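Local atomic coordinates of Lmo2349 protein (Listeria monocytogenes, PDB entry 4GVO), a protein that probably binds L-cystine or a related amino acid outside the membrane and delivers it to an ABC transporter. Residues V36-E41 with E215-I220. Residues are numbered along the deposited sequence; the frame is centred on the assembly and turned at random.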
ATOM      1  N   VAL A  36      -9.167  -6.449   1.738  1.00  9.06           N
ATOM      2  CA  VAL A  36     -10.609  -6.615   1.854  1.00  9.45           C
ATOM      3  C   VAL A  36     -10.957  -7.922   2.529  1.00  9.50           C
ATOM      4  O   VAL A  36     -11.760  -7.940   3.489  1.00  9.93           O
ATOM      5  CB  VAL A  36     -11.260  -6.472   0.494  1.00  9.56           C
ATOM      6  CG1 VAL A  36     -12.766  -6.831   0.546  1.00 10.93           C
ATOM      7  CG2 VAL A  36     -11.001  -5.068  -0.042  1.00 11.59           C
ATOM      8  N   GLU A  37     -10.345  -9.017   2.067  1.00 10.05           N
ATOM      9  CA  GLU A  37     -10.613 -10.313   2.652  1.00 10.23           C
ATOM     10  C   GLU A  37     -10.118 -10.410   4.093  1.00  9.54           C
ATOM     11  O   GLU A  37     -10.768 -11.043   4.938  1.00 10.32           O
ATOM     12  CB  GLU A  37     -10.071 -11.433   1.771  1.00 10.40           C
ATOM     13  CG  GLU A  37     -10.755 -11.447   0.399  1.00 12.24           C
ATOM     14  CD  GLU A  37     -12.259 -11.674   0.393  1.00 16.67           C
ATOM     15  OE1 GLU A  37     -12.805 -12.263   1.357  1.00 17.98           O
ATOM     16  OE2 GLU A  37     -12.912 -11.308  -0.613  1.00 20.49           O
ATOM     17  N   LEU A  38      -8.998  -9.752   4.410  1.00  9.01           N
ATOM     18  CA  LEU A  38      -8.544  -9.721   5.806  1.00  8.75           C
ATOM     19  C   LEU A  38      -9.570  -9.015   6.696  1.00  8.63           C
ATOM     20  O   LEU A  38      -9.877  -9.486   7.766  1.00  9.69           O
ATOM     21  CB  LEU A  38      -7.157  -9.081   5.944  1.00  9.52           C
ATOM     22  CG  LEU A  38      -6.587  -9.043   7.354  1.00  8.73           C
ATOM     23  CD1 LEU A  38      -6.474 -10.432   7.960  1.00 11.85           C
ATOM     24  CD2 LEU A  38      -5.249  -8.343   7.278  1.00 11.27           C
ATOM     25  N   VAL A  39     -10.067  -7.861   6.283  1.00  8.79           N
ATOM     26  CA  VAL A  39     -11.084  -7.145   7.044  1.00  8.74           C
ATOM     27  C   VAL A  39     -12.324  -8.028   7.241  1.00  9.44           C
ATOM     28  O   VAL A  39     -12.927  -8.047   8.308  1.00 10.69           O
ATOM     29  CB  VAL A  39     -11.431  -5.788   6.397  1.00  9.34           C
ATOM     30  CG1 VAL A  39     -12.674  -5.202   7.047  1.00 11.85           C
ATOM     31  CG2 VAL A  39     -10.253  -4.845   6.521  1.00 10.16           C
ATOM     32  N   LYS A  40     -12.747  -8.746   6.213  1.00  9.67           N
ATOM     33  CA  LYS A  40     -13.903  -9.644   6.343  0.60  9.96           C
ATOM     34  C   LYS A  40     -13.656 -10.765   7.360  1.00 10.28           C
ATOM     35  O   LYS A  40     -14.538 -11.157   8.098  1.00 12.13           O
ATOM     36  CB  LYS A  40     -14.317 -10.207   4.976  0.60 11.94           C
ATOM     37  CG  LYS A  40     -14.884  -9.158   4.021  0.60 12.73           C
ATOM     38  CD  LYS A  40     -15.367  -9.766   2.709  0.60 17.16           C
ATOM     39  CE  LYS A  40     -16.143  -8.772   1.861  0.60 20.29           C
ATOM     40  NZ  LYS A  40     -16.865  -9.501   0.770  0.60 25.54           N
ATOM     41  N   GLU A  41     -12.444 -11.289   7.382  1.00 10.27           N
ATOM     42  CA  GLU A  41     -12.044 -12.289   8.362  1.00  9.56           C
ATOM     43  C   GLU A  41     -12.033 -11.718   9.776  1.00 10.19           C
ATOM     44  O   GLU A  41     -12.483 -12.357  10.721  1.00 12.41           O
ATOM     45  CB  GLU A  41     -10.697 -12.901   7.973  1.00 10.72           C
ATOM     46  CG  GLU A  41     -10.282 -14.070   8.828  1.00 14.99           C
ATOM     47  CD  GLU A  41     -11.221 -15.270   8.690  1.00 16.82           C
ATOM     48  OE1 GLU A  41     -11.834 -15.454   7.615  1.00 19.88           O
ATOM     49  OE2 GLU A  41     -11.359 -16.008   9.678  1.00 20.79           O
ATOM     50  N   GLU A 215      -6.760  -8.098  18.486  1.00 10.69           N
ATOM     51  CA  GLU A 215      -7.145  -9.412  19.005  1.00 11.95           C
ATOM     52  C   GLU A 215      -7.552 -10.339  17.860  1.00 11.46           C
ATOM     53  O   GLU A 215      -7.100 -11.475  17.749  1.00 12.02           O
ATOM     54  CB  GLU A 215      -8.273  -9.255  20.034  1.00 13.28           C
ATOM     55  CG  GLU A 215      -7.816  -8.647  21.331  1.00 14.87           C
ATOM     56  CD  GLU A 215      -8.937  -8.153  22.253  1.00 18.80           C
ATOM     57  OE1 GLU A 215     -10.137  -8.204  21.889  1.00 21.34           O
ATOM     58  OE2 GLU A 215      -8.620  -7.678  23.366  1.00 24.26           O
ATOM     59  N   ALA A 216      -8.375  -9.815  16.971  1.00 10.42           N
ATOM     60  CA  ALA A 216      -8.812 -10.610  15.843  1.00 10.49           C
ATOM     61  C   ALA A 216      -7.637 -10.987  14.920  1.00 10.56           C
ATOM     62  O   ALA A 216      -7.496 -12.140  14.490  1.00 10.93           O
ATOM     63  CB  ALA A 216      -9.890  -9.864  15.065  1.00 10.64           C
ATOM     64  N   LEU A 217      -6.809  -9.997  14.579  1.00  9.88           N
ATOM     65  CA  LEU A 217      -5.694 -10.245  13.696  1.00 10.44           C
ATOM     66  C   LEU A 217      -4.730 -11.250  14.354  1.00 11.35           C
ATOM     67  O   LEU A 217      -4.194 -12.107  13.660  1.00 11.50           O
ATOM     68  CB  LEU A 217      -4.961  -8.932  13.367  1.00 12.57           C
ATOM     69  CG  LEU A 217      -3.895  -8.981  12.251  1.00 17.18           C
ATOM     70  CD1 LEU A 217      -4.239  -9.800  11.026  1.00 17.51           C
ATOM     71  CD2 LEU A 217      -3.518  -7.531  11.880  1.00 18.66           C
ATOM     72  N   GLN A 218      -4.472 -11.144  15.657  1.00 10.54           N
ATOM     73  CA  GLN A 218      -3.575 -12.102  16.287  1.00 12.24           C
ATOM     74  C   GLN A 218      -4.133 -13.518  16.179  1.00 11.21           C
ATOM     75  O   GLN A 218      -3.395 -14.454  15.964  1.00 13.47           O
ATOM     76  CB  GLN A 218      -3.360 -11.750  17.760  1.00 13.76           C
ATOM     77  CG  GLN A 218      -2.243 -12.567  18.387  1.00 15.05           C
ATOM     78  CD  GLN A 218      -0.909 -12.255  17.709  1.00 14.44           C
ATOM     79  OE1 GLN A 218      -0.484 -11.098  17.676  1.00 17.00           O
ATOM     80  NE2 GLN A 218      -0.253 -13.266  17.163  1.00 15.87           N
ATOM     81  N   SER A 219      -5.446 -13.679  16.338  1.00 11.73           N
ATOM     82  CA  SER A 219      -6.028 -15.024  16.186  0.60 12.18           C
ATOM     83  C   SER A 219      -5.936 -15.542  14.752  1.00 11.77           C
ATOM     84  O   SER A 219      -5.775 -16.738  14.528  1.00 13.78           O
ATOM     85  CB  SER A 219      -7.471 -15.070  16.699  0.60 12.91           C
ATOM     86  OG  SER A 219      -8.373 -14.393  15.870  0.60 12.51           O
ATOM     87  N   ILE A 220      -6.013 -14.649  13.776  1.00 11.39           N
ATOM     88  CA  ILE A 220      -5.819 -14.971  12.371  1.00 10.50           C
ATOM     89  C   ILE A 220      -4.385 -15.404  12.078  1.00 11.58           C
ATOM     90  O   ILE A 220      -4.150 -16.307  11.276  1.00 11.81           O
ATOM     91  CB  ILE A 220      -6.280 -13.770  11.523  1.00  9.75           C
ATOM     92  CG1 ILE A 220      -7.812 -13.625  11.625  1.00 11.32           C
ATOM     93  CG2 ILE A 220      -5.846 -13.852  10.058  1.00 11.52           C
ATOM     94  CD1 ILE A 220      -8.337 -12.257  11.199  1.00 11.94           C
TER
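Leu38 presents both methyls to Leu217: CD1 lies 3.8 Å and CD2 4.1 Å from Leu217 CD1; Leu38 CD1 also touches Ile220, 4.1 Å from its CG2. The two leucine side chains cross at about a right angle. In Leu38, CG is anti to the backbone N (chi1 -178°), which carries the branched end closer to the partner helix than the direction of its CB alone would. These three residues are buried and form the packed part. Ile220 works with both branches, its CD1 lying 3.6 Å from Glu41 CG as the two side chains run past each other in opposite directions. Despite this close touch, Glu41 is partly exposed and leads to the solvent side: its bent chain (chi2 64°) ends in a carboxylate that forms salt bridges with Lys44 and Arg45. No hydrogen bond joins the segments, and the axes stay 10.5 Å apart at 106°, so side-chain ends bridge a wide, steep crossing. In this family 3 extracellular solute-binding protein, the contact is plain packing of helix 34-44, early in the chain, on helix 207-222, near its end; Leu226 and Leu229 of helix 225-234 and Phe200 of strand 191-202 also pack on Leu38, while Val39 touches Phe51 and Phe53 of strand 49-55.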